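Local structure of hemin ABC transporter, periplasmic hemin-binding protein HutB (Vibrio cholerae, 5KHL) at residues 80-85 and 98-103. The protein probably binds heme in the periplasm and hands it to an inner-membrane ABC transporter for uptake. Sequence-based numbering, arbitrary orientation.
Sequences DEMGPD and VNVINS
In the parallel beta-alpha-beta unit formed by strand 75-78, helix 85-93 and strand 97-100, the loop leaving the first strand runs beside the second, and Met82 meets Val98 and Val100 there. Met82 sets out from its CA toward the strand, and its bend at chi3 (-65°) brings the methyl CE up against both valines. Met82 CE lies 3.9 Å from Val98 CG1 and 4.0 Å from Val100 CG2, and 3.7 Å from the backbone O of the intervening Asn99. Val100 turns its other methyl to the start of the loop: CG1, anti to its own backbone N (chi1 172°), packs 3.6 Å from Asp80 CA and 3.7 Å from Asp80 CB. Farther along, Asp80 OD1 approaches Ser103 OG at 3.8 Å, too far for a hydrogen bond. The contact thus illustrates how a crossover loop can pack against an edge strand by van der Waals contacts, mostly of methyl groups, the main-chain pairing being left to the sheet, where the backbone of Asn99 hydrogen-bonds with Leu76 and Gly78 of strand 75-78. Met82 also touches Leu76, Val98 packs on Leu91 and Arg92 of helix 85-93, and Ile101 lies against Gln116, Ile117 and Ile120 of helix 107-120.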
loop_
_atom_site.group_PDB
_atom_site.type_symbol
_atom_site.label_atom_id
_atom_site.label_comp_id
_atom_site.label_asym_id
_atom_site.label_seq_id
_atom_site.Cartn_x
_atom_site.Cartn_y
_atom_site.Cartn_z
ATOM N N ASP A 80 -9.017 9.806 -3.815
ATOM C CA ASP A 80 -9.714 10.511 -4.879
ATOM C C ASP A 80 -10.310 9.532 -5.874
ATOM O O ASP A 80 -10.884 9.931 -6.872
ATOM C CB ASP A 80 -8.768 11.475 -5.600
ATOM C CG ASP A 80 -7.645 10.753 -6.318
ATOM O OD1 ASP A 80 -7.402 9.561 -6.018
ATOM O OD2 ASP A 80 -6.998 11.376 -7.178
ATOM N N GLU A 81 -10.142 8.247 -5.598
ATOM C CA GLU A 81 -10.721 7.195 -6.416
ATOM C C GLU A 81 -12.117 6.754 -5.934
ATOM O O GLU A 81 -12.787 5.971 -6.612
ATOM C CB GLU A 81 -9.792 5.986 -6.447
ATOM C CG GLU A 81 -8.567 6.184 -7.283
ATOM C CD GLU A 81 -7.660 4.973 -7.245
ATOM O OE1 GLU A 81 -6.903 4.775 -8.220
ATOM O OE2 GLU A 81 -7.714 4.209 -6.252
ATOM N N MET A 82 -12.529 7.220 -4.756
ATOM C CA MET A 82 -13.856 6.914 -4.259
ATOM C C MET A 82 -14.831 7.308 -5.337
ATOM O O MET A 82 -14.655 8.343 -5.978
ATOM C CB MET A 82 -14.191 7.668 -2.978
ATOM C CG MET A 82 -13.536 7.167 -1.736
ATOM S SD MET A 82 -14.304 8.028 -0.373
ATOM C CE MET A 82 -13.819 9.743 -0.681
ATOM N N GLY A 83 -15.841 6.478 -5.547
ATOM C CA GLY A 83 -16.821 6.740 -6.575
ATOM C C GLY A 83 -17.860 5.643 -6.542
ATOM O O GLY A 83 -17.817 4.781 -5.661
ATOM N N PRO A 84 -18.796 5.666 -7.502
ATOM C CA PRO A 84 -18.855 6.684 -8.557
ATOM C C PRO A 84 -19.266 8.068 -8.040
ATOM O O PRO A 84 -19.750 8.201 -6.906
ATOM C CB PRO A 84 -19.902 6.124 -9.517
ATOM C CG PRO A 84 -20.796 5.357 -8.654
ATOM C CD PRO A 84 -19.905 4.707 -7.626
ATOM N N ASP A 85 -19.040 9.089 -8.859
ATOM C CA ASP A 85 -19.255 10.447 -8.407
ATOM C C ASP A 85 -20.723 10.696 -8.109
ATOM O O ASP A 85 -21.057 11.449 -7.201
ATOM C CB ASP A 85 -18.731 11.442 -9.433
ATOM C CG ASP A 85 -17.540 12.211 -8.912
ATOM O OD1 ASP A 85 -16.422 11.652 -8.917
ATOM O OD2 ASP A 85 -17.721 13.366 -8.473
ATOM N N VAL A 98 -17.699 14.189 2.842
ATOM C CA VAL A 98 -16.952 13.308 1.960
ATOM C C VAL A 98 -15.511 13.810 1.841
ATOM O O VAL A 98 -15.233 14.777 1.125
ATOM C CB VAL A 98 -17.620 13.196 0.566
ATOM C CG1 VAL A 98 -16.839 12.257 -0.325
ATOM C CG2 VAL A 98 -19.064 12.702 0.699
ATOM N N ASN A 99 -14.610 13.148 2.571
ATOM C CA ASN A 99 -13.211 13.555 2.653
ATOM C C ASN A 99 -12.291 12.774 1.745
ATOM O O ASN A 99 -11.991 11.609 2.000
ATOM C CB ASN A 99 -12.687 13.416 4.075
ATOM C CG ASN A 99 -13.541 14.123 5.065
ATOM O OD1 ASN A 99 -13.612 15.355 5.069
ATOM N ND2 ASN A 99 -14.212 13.358 5.921
ATOM N N VAL A 100 -11.841 13.436 0.692
ATOM C CA VAL A 100 -10.787 12.915 -0.146
ATOM C C VAL A 100 -9.456 13.218 0.533
ATOM O O VAL A 100 -9.226 14.324 1.041
ATOM C CB VAL A 100 -10.841 13.509 -1.557
ATOM C CG1 VAL A 100 -9.592 13.094 -2.374
ATOM C CG2 VAL A 100 -12.148 13.086 -2.239
ATOM N N ILE A 101 -8.587 12.220 0.524
ATOM C CA ILE A 101 -7.458 12.165 1.421
ATOM C C ILE A 101 -6.238 11.752 0.596
ATOM O O ILE A 101 -6.408 11.272 -0.520
ATOM C CB ILE A 101 -7.804 11.183 2.585
ATOM C CG1 ILE A 101 -7.585 11.854 3.925
ATOM C CG2 ILE A 101 -7.154 9.791 2.435
ATOM C CD1 ILE A 101 -8.586 12.918 4.181
ATOM N N ASN A 102 -5.020 11.928 1.118
ATOM C CA ASN A 102 -3.801 11.680 0.329
ATOM C C ASN A 102 -3.636 10.242 -0.171
ATOM O O ASN A 102 -3.874 9.311 0.566
ATOM C CB ASN A 102 -2.556 12.053 1.144
ATOM C CG ASN A 102 -1.255 11.952 0.326
ATOM O OD1 ASN A 102 -0.702 10.858 0.143
ATOM N ND2 ASN A 102 -0.764 13.103 -0.161
ATOM N N SER A 103 -3.181 10.060 -1.407
ATOM C CA SER A 103 -2.786 8.727 -1.852
ATOM C C SER A 103 -1.491 8.669 -2.703
ATOM O O SER A 103 -1.393 7.800 -3.574
ATOM C CB SER A 103 -3.940 8.062 -2.623
ATOM O OG SER A 103 -4.492 8.903 -3.615
#